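Local coordinates for protein flavin adenine dinucleotide synthase (Saccharomyces cerevisiae, PDB 2WSI) that catalyses the adenylation of flavin mononucleotide with ATP, yielding the coenzyme flavin adenine dinucleotide and diphosphate, at residues Q100-E110 with C128-R136; T112-V120 with S270-F280. One frame throughout, in Å; residues are numbered along the deposited sequence.

Interaction 1: residues Q100-E110 with C128-R136; sequences QRLPTVFIDQE and CLSLYESQR. With FAD (flavin-adenine dinucleotide), chain C.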
loop_
_atom_site.group_PDB
_atom_site.type_symbol
_atom_site.label_atom_id
_atom_site.label_comp_id
_atom_site.label_asym_id
_atom_site.label_seq_id
_atom_site.Cartn_x
_atom_site.Cartn_y
_atom_site.Cartn_z
ATOM N N GLN A 100 14.770 -11.625 -11.014
ATOM C CA GLN A 100 13.561 -12.368 -10.711
ATOM C C GLN A 100 12.411 -11.415 -10.358
ATOM O O GLN A 100 12.597 -10.202 -10.289
ATOM C CB GLN A 100 13.806 -13.287 -9.511
ATOM C CG GLN A 100 14.096 -12.514 -8.216
ATOM C CD GLN A 100 13.971 -13.398 -6.999
ATOM O OE1 GLN A 100 14.957 -13.966 -6.549
ATOM N NE2 GLN A 100 12.740 -13.541 -6.470
ATOM N N ARG A 101 11.237 -11.983 -10.091
ATOM C CA ARG A 101 10.061 -11.196 -9.708
ATOM C C ARG A 101 9.694 -11.451 -8.239
ATOM O O ARG A 101 10.059 -12.478 -7.673
ATOM C CB ARG A 101 8.886 -11.556 -10.619
ATOM C CG ARG A 101 9.247 -11.414 -12.106
ATOM C CD ARG A 101 8.049 -11.518 -13.012
ATOM N NE ARG A 101 7.484 -12.857 -12.973
ATOM C CZ ARG A 101 6.437 -13.258 -13.690
ATOM N NH1 ARG A 101 5.836 -12.423 -14.533
ATOM N NH2 ARG A 101 6.007 -14.504 -13.572
ATOM N N LEU A 102 8.990 -10.497 -7.630
ATOM C CA LEU A 102 8.637 -10.558 -6.209
ATOM C C LEU A 102 7.328 -11.327 -6.024
ATOM O O LEU A 102 6.306 -10.947 -6.578
ATOM C CB LEU A 102 8.442 -9.133 -5.670
ATOM C CG LEU A 102 8.432 -9.035 -4.144
ATOM C CD1 LEU A 102 9.833 -9.302 -3.602
ATOM C CD2 LEU A 102 7.959 -7.649 -3.689
ATOM N N PRO A 103 7.348 -12.402 -5.234
ATOM C CA PRO A 103 6.116 -13.186 -5.132
ATOM C C PRO A 103 4.993 -12.407 -4.456
ATOM O O PRO A 103 5.177 -11.889 -3.350
ATOM C CB PRO A 103 6.511 -14.378 -4.256
ATOM C CG PRO A 103 8.006 -14.421 -4.284
ATOM C CD PRO A 103 8.485 -13.025 -4.522
ATOM N N THR A 104 3.832 -12.384 -5.099
ATOM C CA THR A 104 2.774 -11.468 -4.719
ATOM C C THR A 104 1.454 -12.184 -4.909
ATOM O O THR A 104 1.331 -13.028 -5.798
ATOM C CB THR A 104 2.818 -10.183 -5.596
ATOM O OG1 THR A 104 4.096 -9.541 -5.448
ATOM C CG2 THR A 104 1.678 -9.190 -5.215
ATOM N N VAL A 105 0.469 -11.866 -4.068
ATOM C CA VAL A 105 -0.833 -12.504 -4.175
ATOM C C VAL A 105 -1.913 -11.445 -4.191
ATOM O O VAL A 105 -1.896 -10.564 -3.338
ATOM C CB VAL A 105 -1.100 -13.488 -3.007
ATOM C CG1 VAL A 105 -0.665 -12.891 -1.690
ATOM C CG2 VAL A 105 -2.592 -13.859 -2.939
ATOM N N PHE A 106 -2.831 -11.535 -5.163
ATOM C CA PHE A 106 -3.942 -10.605 -5.285
ATOM C C PHE A 106 -5.211 -11.421 -5.336
ATOM O O PHE A 106 -5.362 -12.277 -6.211
ATOM C CB PHE A 106 -3.841 -9.778 -6.571
ATOM C CG PHE A 106 -5.065 -8.911 -6.837
ATOM C CD1 PHE A 106 -5.667 -8.194 -5.805
ATOM C CD2 PHE A 106 -5.600 -8.814 -8.118
ATOM C CE1 PHE A 106 -6.773 -7.392 -6.041
ATOM C CE2 PHE A 106 -6.731 -8.013 -8.366
ATOM C CZ PHE A 106 -7.307 -7.307 -7.325
ATOM N N ILE A 107 -6.132 -11.170 -4.413
ATOM C CA ILE A 107 -7.403 -11.874 -4.487
ATOM C C ILE A 107 -8.366 -11.018 -5.288
ATOM O O ILE A 107 -8.766 -9.937 -4.849
ATOM C CB ILE A 107 -7.960 -12.239 -3.108
ATOM C CG1 ILE A 107 -6.909 -13.005 -2.287
ATOM C CG2 ILE A 107 -9.243 -13.081 -3.268
ATOM C CD1 ILE A 107 -6.363 -14.289 -2.992
ATOM N N ASP A 108 -8.688 -11.484 -6.495
ATOM C CA ASP A 108 -9.623 -10.789 -7.368
ATOM C C ASP A 108 -11.028 -11.322 -7.124
ATOM O O ASP A 108 -11.229 -12.532 -7.047
ATOM C CB ASP A 108 -9.235 -11.008 -8.826
ATOM C CG ASP A 108 -9.923 -10.043 -9.773
ATOM O OD1 ASP A 108 -10.328 -8.951 -9.330
ATOM O OD2 ASP A 108 -10.042 -10.371 -10.974
ATOM N N GLN A 109 -12.004 -10.422 -7.025
ATOM C CA GLN A 109 -13.376 -10.808 -6.705
ATOM C C GLN A 109 -14.353 -10.230 -7.730
ATOM O O GLN A 109 -13.982 -9.370 -8.522
ATOM C CB GLN A 109 -13.700 -10.358 -5.282
ATOM C CG GLN A 109 -12.567 -10.723 -4.306
ATOM C CD GLN A 109 -12.792 -10.200 -2.889
ATOM O OE1 GLN A 109 -12.559 -9.024 -2.597
ATOM N NE2 GLN A 109 -13.235 -11.080 -2.001
ATOM N N GLU A 110 -15.597 -10.706 -7.732
ATOM C CA GLU A 110 -16.562 -10.247 -8.735
ATOM C C GLU A 110 -16.843 -8.765 -8.559
ATOM O O GLU A 110 -17.066 -8.049 -9.539
ATOM C CB GLU A 110 -17.878 -11.038 -8.679
ATOM C CG GLU A 110 -17.900 -12.295 -9.555
ATOM C CD GLU A 110 -18.006 -11.997 -11.054
ATOM O OE1 GLU A 110 -18.354 -10.854 -11.441
ATOM O OE2 GLU A 110 -17.744 -12.926 -11.851
ATOM N N CYS A 128 7.749 -5.190 -10.813
ATOM C CA CYS A 128 8.273 -6.517 -11.132
ATOM C C CYS A 128 7.784 -7.549 -10.114
ATOM O O CYS A 128 8.575 -8.297 -9.500
ATOM C CB CYS A 128 9.820 -6.498 -11.163
ATOM S SG CYS A 128 10.531 -7.846 -12.131
ATOM N N LEU A 129 6.469 -7.579 -9.959
ATOM C CA LEU A 129 5.803 -8.537 -9.096
ATOM C C LEU A 129 5.444 -9.780 -9.880
ATOM O O LEU A 129 4.984 -9.696 -11.002
ATOM C CB LEU A 129 4.500 -7.938 -8.574
ATOM C CG LEU A 129 4.679 -6.554 -7.949
ATOM C CD1 LEU A 129 3.324 -6.056 -7.383
ATOM C CD2 LEU A 129 5.764 -6.615 -6.871
ATOM N N SER A 130 5.622 -10.924 -9.260
ATOM C CA SER A 130 5.140 -12.186 -9.813
ATOM C C SER A 130 3.785 -12.418 -9.199
ATOM O O SER A 130 3.664 -12.837 -8.045
ATOM C CB SER A 130 6.049 -13.348 -9.437
ATOM O OG SER A 130 5.502 -14.568 -9.924
ATOM N N LEU A 131 2.756 -12.129 -9.969
ATOM C CA LEU A 131 1.424 -12.068 -9.401
ATOM C C LEU A 131 0.649 -13.371 -9.499
ATOM O O LEU A 131 0.370 -13.861 -10.595
ATOM C CB LEU A 131 0.655 -10.965 -10.116
ATOM C CG LEU A 131 -0.685 -10.598 -9.496
ATOM C CD1 LEU A 131 -0.439 -9.781 -8.204
ATOM C CD2 LEU A 131 -1.472 -9.814 -10.496
ATOM N N TYR A 132 0.305 -13.944 -8.355
ATOM C CA TYR A 132 -0.784 -14.906 -8.314
ATOM C C TYR A 132 -2.055 -14.094 -8.188
ATOM O O TYR A 132 -2.182 -13.295 -7.248
ATOM C CB TYR A 132 -0.652 -15.812 -7.105
ATOM C CG TYR A 132 -1.862 -16.677 -6.825
ATOM C CD1 TYR A 132 -2.000 -17.939 -7.399
ATOM C CD2 TYR A 132 -2.855 -16.248 -5.945
ATOM C CE1 TYR A 132 -3.119 -18.746 -7.107
ATOM C CE2 TYR A 132 -3.960 -17.035 -5.643
ATOM C CZ TYR A 132 -4.089 -18.276 -6.218
ATOM O OH TYR A 132 -5.197 -19.026 -5.883
ATOM N N GLU A 133 -2.985 -14.273 -9.127
ATOM C CA GLU A 133 -4.319 -13.669 -9.010
ATOM C C GLU A 133 -5.417 -14.735 -9.011
ATOM O O GLU A 133 -5.593 -15.453 -9.999
ATOM C CB GLU A 133 -4.574 -12.680 -10.162
ATOM C CG GLU A 133 -5.988 -12.073 -10.112
ATOM C CD GLU A 133 -6.225 -10.969 -11.141
ATOM O OE1 GLU A 133 -5.384 -10.779 -12.042
ATOM O OE2 GLU A 133 -7.273 -10.291 -11.057
ATOM N N SER A 134 -6.161 -14.827 -7.916
ATOM C CA SER A 134 -7.299 -15.736 -7.828
ATOM C C SER A 134 -8.279 -15.460 -8.963
ATOM O O SER A 134 -8.259 -14.398 -9.564
ATOM C CB SER A 134 -8.018 -15.573 -6.491
ATOM O OG SER A 134 -8.721 -14.351 -6.456
ATOM N N GLN A 135 -9.145 -16.423 -9.231
ATOM C CA GLN A 135 -10.135 -16.319 -10.297
ATOM C C GLN A 135 -11.405 -15.700 -9.715
ATOM O O GLN A 135 -11.913 -16.180 -8.703
ATOM C CB GLN A 135 -10.436 -17.712 -10.865
ATOM C CG GLN A 135 -9.225 -18.652 -10.914
ATOM C CD GLN A 135 -9.041 -19.487 -9.638
ATOM O OE1 GLN A 135 -8.628 -18.978 -8.573
ATOM N NE2 GLN A 135 -9.324 -20.789 -9.749
ATOM N N ARG A 136 -11.920 -14.630 -10.315
ATOM C CA ARG A 136 -13.011 -13.890 -9.655
ATOM C C ARG A 136 -14.254 -14.748 -9.475
ATOM O O ARG A 136 -14.855 -14.763 -8.394
ATOM C CB ARG A 136 -13.367 -12.583 -10.380
ATOM C CG ARG A 136 -13.996 -12.754 -11.749
ATOM C CD ARG A 136 -13.952 -11.441 -12.521
ATOM N NE ARG A 136 -12.707 -11.300 -13.266
ATOM C CZ ARG A 136 -12.555 -11.634 -14.548
ATOM N NH1 ARG A 136 -13.579 -12.127 -15.242
ATOM N NH2 ARG A 136 -11.377 -11.473 -15.144
HETATM P PA FAD C . -8.369 -4.698 4.118
HETATM O O1A FAD C . -9.237 -3.860 3.220
HETATM O O2A FAD C . -8.886 -6.108 4.208
HETATM O O5B FAD C . -6.797 -4.654 3.720
HETATM C C5B FAD C . -5.847 -5.079 4.680
HETATM C C4B FAD C . -4.661 -5.711 3.943
HETATM O O4B FAD C . -5.005 -7.005 3.522
HETATM C C3B FAD C . -4.304 -4.944 2.685
HETATM O O3B FAD C . -3.376 -3.921 2.947
HETATM C C2B FAD C . -3.709 -6.034 1.814
HETATM O O2B FAD C . -2.350 -6.240 2.136
HETATM C C1B FAD C . -4.505 -7.246 2.220
HETATM N N9A FAD C . -5.640 -7.388 1.294
HETATM C C8A FAD C . -6.925 -6.931 1.443
HETATM N N7A FAD C . -7.650 -7.301 0.353
HETATM C C5A FAD C . -6.817 -7.966 -0.490
HETATM C C6A FAD C . -7.003 -8.546 -1.728
HETATM N N6A FAD C . -8.194 -8.542 -2.356
HETATM N N1A FAD C . -5.943 -9.178 -2.310
HETATM C C2A FAD C . -4.704 -9.241 -1.708
HETATM N N3A FAD C . -4.513 -8.628 -0.491
HETATM C C4A FAD C . -5.570 -8.035 0.106
HETATM N N1 FAD C . -8.453 -11.863 10.278
HETATM C C2 FAD C . -8.536 -12.601 11.430
HETATM O O2 FAD C . -9.422 -12.368 12.253
HETATM N N3 FAD C . -7.632 -13.606 11.670
HETATM C C4 FAD C . -6.638 -13.890 10.759
HETATM O O4 FAD C . -5.854 -14.801 11.044
HETATM C C4X FAD C . -6.550 -13.143 9.580
HETATM N N5 FAD C . -5.561 -13.390 8.631
HETATM C C5X FAD C . -5.485 -12.634 7.478
HETATM C C6 FAD C . -4.498 -12.874 6.520
HETATM C C7 FAD C . -4.465 -12.114 5.348
HETATM C C7M FAD C . -3.424 -12.355 4.293
HETATM C C8 FAD C . -5.404 -11.110 5.153
HETATM C C8M FAD C . -5.365 -10.267 3.913
HETATM C C9 FAD C . -6.372 -10.868 6.110
HETATM C C9A FAD C . -6.427 -11.629 7.261
HETATM N N10 FAD C . -7.417 -11.377 8.190
HETATM C C10 FAD C . -7.461 -12.116 9.355
HETATM C "C1'" FAD C . -8.400 -10.264 7.951
HETATM C "C2'" FAD C . -7.852 -8.932 8.507
HETATM O "O2'" FAD C . -7.415 -9.017 9.843
HETATM C "C3'" FAD C . -8.852 -7.784 8.396
HETATM O "O3'" FAD C . -9.887 -7.980 9.329
HETATM C "C4'" FAD C . -9.427 -7.701 6.995
HETATM O "O4'" FAD C . -8.387 -7.759 6.040
HETATM C "C5'" FAD C . -10.179 -6.383 6.803
HETATM O "O5'" FAD C . -9.425 -5.331 7.375
HETATM P P FAD C . -9.310 -3.902 6.639
HETATM O O1P FAD C . -10.626 -3.572 5.974
HETATM O O2P FAD C . -8.799 -2.858 7.605
HETATM O O3P FAD C . -8.167 -3.999 5.530
HETATM O O HOH W 1 -11.270 -15.433 -6.320
HETATM O O HOH W 2 -9.484 -13.169 -11.840
#
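The two parallel strands of a beta-alpha-beta unit pair here, with Leu102 opposite Leu129 and Phe106 opposite Glu133; strand 129-133 is the edge of the sheet. The register is fixed by an unbroken ladder of backbone bonds, from Leu102 N to Cys128 O (2.9 Å) through Phe106 N to Tyr132 O (2.8 Å). Leu102 O is held twice, by Ser130 N across the strands and by Thr104 OG1 within its own, the two donors coming from opposite faces of the carbonyl plane.

On the face bearing Thr104, Leu131 CD1 lies against Thr104 CG2 and, at 3.8 Å, against Phe106 CB. On the reverse face, Val105 CG2 meets Tyr132 CD2 at 3.8 Å. Past the strand ends, Ser134 OG accepts from Asp108 N (2.9 Å), and a water joins that hydroxyl to Asp108 O and Gln135 O.

Glu133, its CG anti to the backbone N (chi1 177°), runs alongside the Phe106 ring to bring OE2 within 2.8 Å of Asp108 OD2. Glu117 crowds Asp108 OD1, and the long Arg136 salt bridge to OD2 probably compensates only partly, so one carboxylate would probably bind a proton more readily. Ile107 N donates to FAD N1A (2.9 Å, 170°) and Ile107 O accepts from FAD N6A: the edge turned away from 129-133 matches adenine's N1 and N6.

Interaction 2: residues T112-V120 with S270-F280; sequences TFPTLENFV and SPISVVDKERF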
loop_
_atom_site.group_PDB
_atom_site.type_symbol
_atom_site.label_atom_id
_atom_site.label_comp_id
_atom_site.label_asym_id
_atom_site.label_seq_id
_atom_site.Cartn_x
_atom_site.Cartn_y
_atom_site.Cartn_z
ATOM N N THR A 112 -14.784 -6.465 -7.597
ATOM C CA THR A 112 -13.558 -5.654 -7.646
ATOM C C THR A 112 -13.691 -4.562 -8.709
ATOM O O THR A 112 -14.115 -4.831 -9.821
ATOM C CB THR A 112 -12.325 -6.571 -7.918
ATOM O OG1 THR A 112 -12.204 -7.501 -6.838
ATOM C CG2 THR A 112 -11.033 -5.776 -8.043
ATOM N N PHE A 113 -13.371 -3.316 -8.374
ATOM C CA PHE A 113 -13.428 -2.243 -9.386
ATOM C C PHE A 113 -12.463 -2.532 -10.516
ATOM O O PHE A 113 -11.313 -2.808 -10.253
ATOM C CB PHE A 113 -12.992 -0.900 -8.815
ATOM C CG PHE A 113 -13.979 -0.283 -7.879
ATOM C CD1 PHE A 113 -15.036 0.474 -8.379
ATOM C CD2 PHE A 113 -13.822 -0.413 -6.500
ATOM C CE1 PHE A 113 -15.962 1.061 -7.524
ATOM C CE2 PHE A 113 -14.742 0.176 -5.622
ATOM C CZ PHE A 113 -15.808 0.922 -6.141
ATOM N N PRO A 114 -12.907 -2.398 -11.777
ATOM C CA PRO A 114 -11.989 -2.537 -12.927
ATOM C C PRO A 114 -10.821 -1.547 -12.885
ATOM O O PRO A 114 -9.729 -1.863 -13.318
ATOM C CB PRO A 114 -12.870 -2.233 -14.140
ATOM C CG PRO A 114 -14.286 -2.305 -13.661
ATOM C CD PRO A 114 -14.302 -2.138 -12.178
ATOM N N THR A 115 -11.058 -0.346 -12.378
ATOM C CA THR A 115 -10.004 0.644 -12.277
ATOM C C THR A 115 -8.869 0.109 -11.396
ATOM O O THR A 115 -7.695 0.367 -11.663
ATOM C CB THR A 115 -10.532 1.960 -11.648
ATOM O OG1 THR A 115 -11.521 2.555 -12.514
ATOM C CG2 THR A 115 -9.379 2.939 -11.440
ATOM N N LEU A 116 -9.247 -0.609 -10.336
ATOM C CA LEU A 116 -8.286 -1.152 -9.368
ATOM C C LEU A 116 -7.590 -2.369 -9.977
ATOM O O LEU A 116 -6.392 -2.512 -9.863
ATOM C CB LEU A 116 -8.990 -1.560 -8.063
ATOM C CG LEU A 116 -8.010 -2.070 -7.004
ATOM C CD1 LEU A 116 -7.226 -0.905 -6.423
ATOM C CD2 LEU A 116 -8.694 -2.868 -5.911
ATOM N N GLU A 117 -8.350 -3.250 -10.606
ATOM C CA GLU A 117 -7.741 -4.389 -11.307
ATOM C C GLU A 117 -6.679 -3.906 -12.288
ATOM O O GLU A 117 -5.567 -4.445 -12.351
ATOM C CB GLU A 117 -8.807 -5.187 -12.073
ATOM C CG GLU A 117 -9.607 -6.163 -11.212
ATOM C CD GLU A 117 -10.894 -6.642 -11.896
ATOM O OE1 GLU A 117 -11.263 -6.031 -12.930
ATOM O OE2 GLU A 117 -11.542 -7.608 -11.395
ATOM N N ASN A 118 -7.006 -2.876 -13.046
ATOM C CA ASN A 118 -6.058 -2.347 -14.029
ATOM C C ASN A 118 -4.803 -1.777 -13.356
ATOM O O ASN A 118 -3.689 -1.974 -13.828
ATOM C CB ASN A 118 -6.711 -1.284 -14.911
ATOM C CG ASN A 118 -7.655 -1.882 -15.948
ATOM O OD1 ASN A 118 -7.518 -3.036 -16.332
ATOM N ND2 ASN A 118 -8.621 -1.099 -16.389
ATOM N N PHE A 119 -5.003 -1.078 -12.246
ATOM C CA PHE A 119 -3.896 -0.543 -11.462
ATOM C C PHE A 119 -2.998 -1.652 -10.898
ATOM O O PHE A 119 -1.772 -1.517 -10.860
ATOM C CB PHE A 119 -4.441 0.313 -10.303
ATOM C CG PHE A 119 -3.362 1.027 -9.545
ATOM C CD1 PHE A 119 -2.662 2.077 -10.132
ATOM C CD2 PHE A 119 -3.037 0.647 -8.259
ATOM C CE1 PHE A 119 -1.678 2.739 -9.431
ATOM C CE2 PHE A 119 -2.047 1.299 -7.571
ATOM C CZ PHE A 119 -1.370 2.345 -8.152
ATOM N N VAL A 120 -3.602 -2.741 -10.438
ATOM C CA VAL A 120 -2.808 -3.859 -9.920
ATOM C C VAL A 120 -1.915 -4.435 -11.004
ATOM O O VAL A 120 -0.730 -4.698 -10.784
ATOM C CB VAL A 120 -3.705 -4.981 -9.339
ATOM C CG1 VAL A 120 -2.879 -6.193 -9.010
ATOM C CG2 VAL A 120 -4.444 -4.465 -8.063
ATOM N N SER A 270 -3.788 7.034 -11.507
ATOM C CA SER A 270 -3.987 6.071 -12.591
ATOM C C SER A 270 -5.328 6.325 -13.275
ATOM O O SER A 270 -6.225 6.915 -12.685
ATOM C CB SER A 270 -3.911 4.625 -12.066
ATOM O OG SER A 270 -5.110 4.243 -11.363
ATOM N N PRO A 271 -5.470 5.849 -14.517
ATOM C CA PRO A 271 -6.690 6.083 -15.314
ATOM C C PRO A 271 -7.939 5.364 -14.776
ATOM O O PRO A 271 -7.862 4.219 -14.360
ATOM C CB PRO A 271 -6.325 5.530 -16.713
ATOM C CG PRO A 271 -4.853 5.395 -16.746
ATOM C CD PRO A 271 -4.332 5.356 -15.324
ATOM N N ILE A 272 -9.078 6.040 -14.791
ATOM C CA ILE A 272 -10.355 5.438 -14.419
ATOM C C ILE A 272 -10.915 4.657 -15.597
ATOM O O ILE A 272 -10.966 5.166 -16.707
ATOM C CB ILE A 272 -11.422 6.508 -14.097
ATOM C CG1 ILE A 272 -10.888 7.544 -13.109
ATOM C CG2 ILE A 272 -12.678 5.843 -13.528
ATOM C CD1 ILE A 272 -10.295 6.942 -11.875
ATOM N N SER A 273 -11.348 3.431 -15.360
ATOM C CA SER A 273 -11.855 2.600 -16.451
ATOM C C SER A 273 -13.181 3.212 -16.908
ATOM O O SER A 273 -13.876 3.850 -16.101
ATOM C CB SER A 273 -12.057 1.167 -15.969
ATOM O OG SER A 273 -12.737 0.395 -16.945
ATOM N N VAL A 274 -13.538 3.045 -18.182
ATOM C CA VAL A 274 -14.773 3.670 -18.663
ATOM C C VAL A 274 -15.939 3.163 -17.834
ATOM O O VAL A 274 -16.755 3.964 -17.376
ATOM C CB VAL A 274 -15.033 3.515 -20.201
ATOM C CG1 VAL A 274 -13.901 4.155 -20.994
ATOM C CG2 VAL A 274 -15.192 2.070 -20.609
ATOM N N VAL A 275 -15.999 1.858 -17.576
ATOM C CA VAL A 275 -17.108 1.347 -16.768
ATOM C C VAL A 275 -17.204 2.101 -15.437
ATOM O O VAL A 275 -18.295 2.467 -14.989
ATOM C CB VAL A 275 -17.045 -0.192 -16.553
ATOM C CG1 VAL A 275 -15.851 -0.585 -15.739
ATOM C CG2 VAL A 275 -18.300 -0.679 -15.858
ATOM N N ASP A 276 -16.066 2.369 -14.796
ATOM C CA ASP A 276 -16.129 3.073 -13.515
ATOM C C ASP A 276 -16.537 4.526 -13.691
ATOM O O ASP A 276 -17.177 5.113 -12.813
ATOM C CB ASP A 276 -14.797 2.971 -12.767
ATOM C CG ASP A 276 -14.607 1.631 -12.153
ATOM O OD1 ASP A 276 -15.631 0.966 -11.862
ATOM O OD2 ASP A 276 -13.448 1.228 -11.943
ATOM N N LYS A 277 -16.156 5.115 -14.816
ATOM C CA LYS A 277 -16.555 6.485 -15.116
ATOM C C LYS A 277 -18.091 6.599 -15.205
ATOM O O LYS A 277 -18.673 7.598 -14.767
ATOM C CB LYS A 277 -15.902 6.961 -16.416
ATOM C CG LYS A 277 -14.402 7.251 -16.312
ATOM C CD LYS A 277 -13.903 7.974 -17.574
ATOM C CE LYS A 277 -12.371 8.007 -17.668
ATOM N NZ LYS A 277 -11.911 8.232 -19.071
ATOM N N GLU A 278 -18.734 5.573 -15.761
ATOM C CA GLU A 278 -20.201 5.528 -15.845
ATOM C C GLU A 278 -20.762 5.460 -14.441
ATOM O O GLU A 278 -21.618 6.253 -14.047
ATOM C CB GLU A 278 -20.658 4.297 -16.640
ATOM C CG GLU A 278 -22.069 3.769 -16.267
ATOM C CD GLU A 278 -22.099 2.824 -15.035
ATOM O OE1 GLU A 278 -21.268 1.877 -14.947
ATOM O OE2 GLU A 278 -22.984 3.016 -14.162
ATOM N N ARG A 279 -20.236 4.500 -13.692
ATOM C CA ARG A 279 -20.663 4.200 -12.336
ATOM C C ARG A 279 -20.531 5.422 -11.432
ATOM O O ARG A 279 -21.316 5.603 -10.497
ATOM C CB ARG A 279 -19.814 3.029 -11.842
ATOM C CG ARG A 279 -19.879 2.685 -10.385
ATOM C CD ARG A 279 -18.942 1.494 -10.109
ATOM N NE ARG A 279 -19.560 0.208 -10.430
ATOM C CZ ARG A 279 -19.111 -0.676 -11.321
ATOM N NH1 ARG A 279 -17.994 -0.463 -12.020
ATOM N NH2 ARG A 279 -19.782 -1.806 -11.497
ATOM N N PHE A 280 -19.567 6.283 -11.735
ATOM C CA PHE A 280 -19.315 7.467 -10.917
ATOM C C PHE A 280 -19.950 8.738 -11.475
ATOM O O PHE A 280 -19.790 9.808 -10.884
ATOM C CB PHE A 280 -17.814 7.718 -10.780
ATOM C CG PHE A 280 -17.050 6.577 -10.171
ATOM C CD1 PHE A 280 -17.661 5.688 -9.305
ATOM C CD2 PHE A 280 -15.694 6.432 -10.434
ATOM C CE1 PHE A 280 -16.937 4.646 -8.737
ATOM C CE2 PHE A 280 -14.968 5.406 -9.880
ATOM C CZ PHE A 280 -15.591 4.507 -9.024
HETATM O O HOH W 3 -6.248 2.349 -12.987
HETATM O O HOH W 4 -8.386 1.845 -15.744
HETATM O O HOH W 5 -10.952 -1.304 -18.363
#
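Thr115 and Asp276 carry the polar part of this contact, where the first turns of helices 114-126 and 274-279 meet. Asp276 OD2 accepts from Thr115 N at 2.9 Å, nearly in line with its own C-O bond. Thr115 OG1 also donates to OD2, but the modelled separation is too short for its exact length to be trusted. The same hydroxyl accepts an almost straight bond from Ser273 N (3.0 Å, 171°). With OG1 beside its backbone N (chi1 -64°), Thr115 turns donor and acceptor functions alike toward the 270-280 segment. Asp276 OD1 is engaged by Arg279 NH1 in a salt bridge of 2.8 Å, so both carboxylate oxygens are gripped. With an alanine here both oxygens go, and Thr115 N would probably lose its acceptor while the Arg279 guanidinium would be set free to turn.

Water forms a second polar layer: one molecule links Thr115 O, Pro271 O and Ser270 OG, which is also hydrogen-bonded to Gly215 N, and two others tie Asn118 ND2 to Pro271 O and Ser273 OG.

Aromatic contacts flank these bonds. The Phe113 ring turns its edge to the charged Asp276 OD1 (3.6 Å). Carbon meets carbon where Phe113 CE1 touches Phe280 CZ at 3.8 Å and Phe119 CD1 rests on Ser270 CB at 3.4 Å. Phe221 meets both Phe113 and Phe280 from outside the two segments.

Phe113 and Ser273 are the N-cap residues of their helices, whose short axes run roughly antiparallel at 148°. A shared carboxylate between two helix N-termini, probably stabilised by both, thus joins helix 274-279 to the helix of the beta-alpha-beta unit, two elements far apart in the chain.

Both interactions use the one beta-alpha-beta unit: interaction 1 pairs its two strands, and interaction 2 engages the start of the helix that connects them. They touch directly, Phe106 CD2 packing on Val120 CG1 at 3.9 Å, and Asp108 OD1 lying 2.7 Å from Glu117 OE2, which extends the acidic cluster with Glu133 onto the helix. Each is partly buried, but interaction 1 is the larger (963 against 461 Å²) and contributes to the FAD pocket, whereas the Phe113 side chain is about 11 Å from the ligand. Adjacent parallel strands pair through their backbones; helices, their main-chain groups mostly used internally, meet through side chains, N-terminal N-H groups and waters.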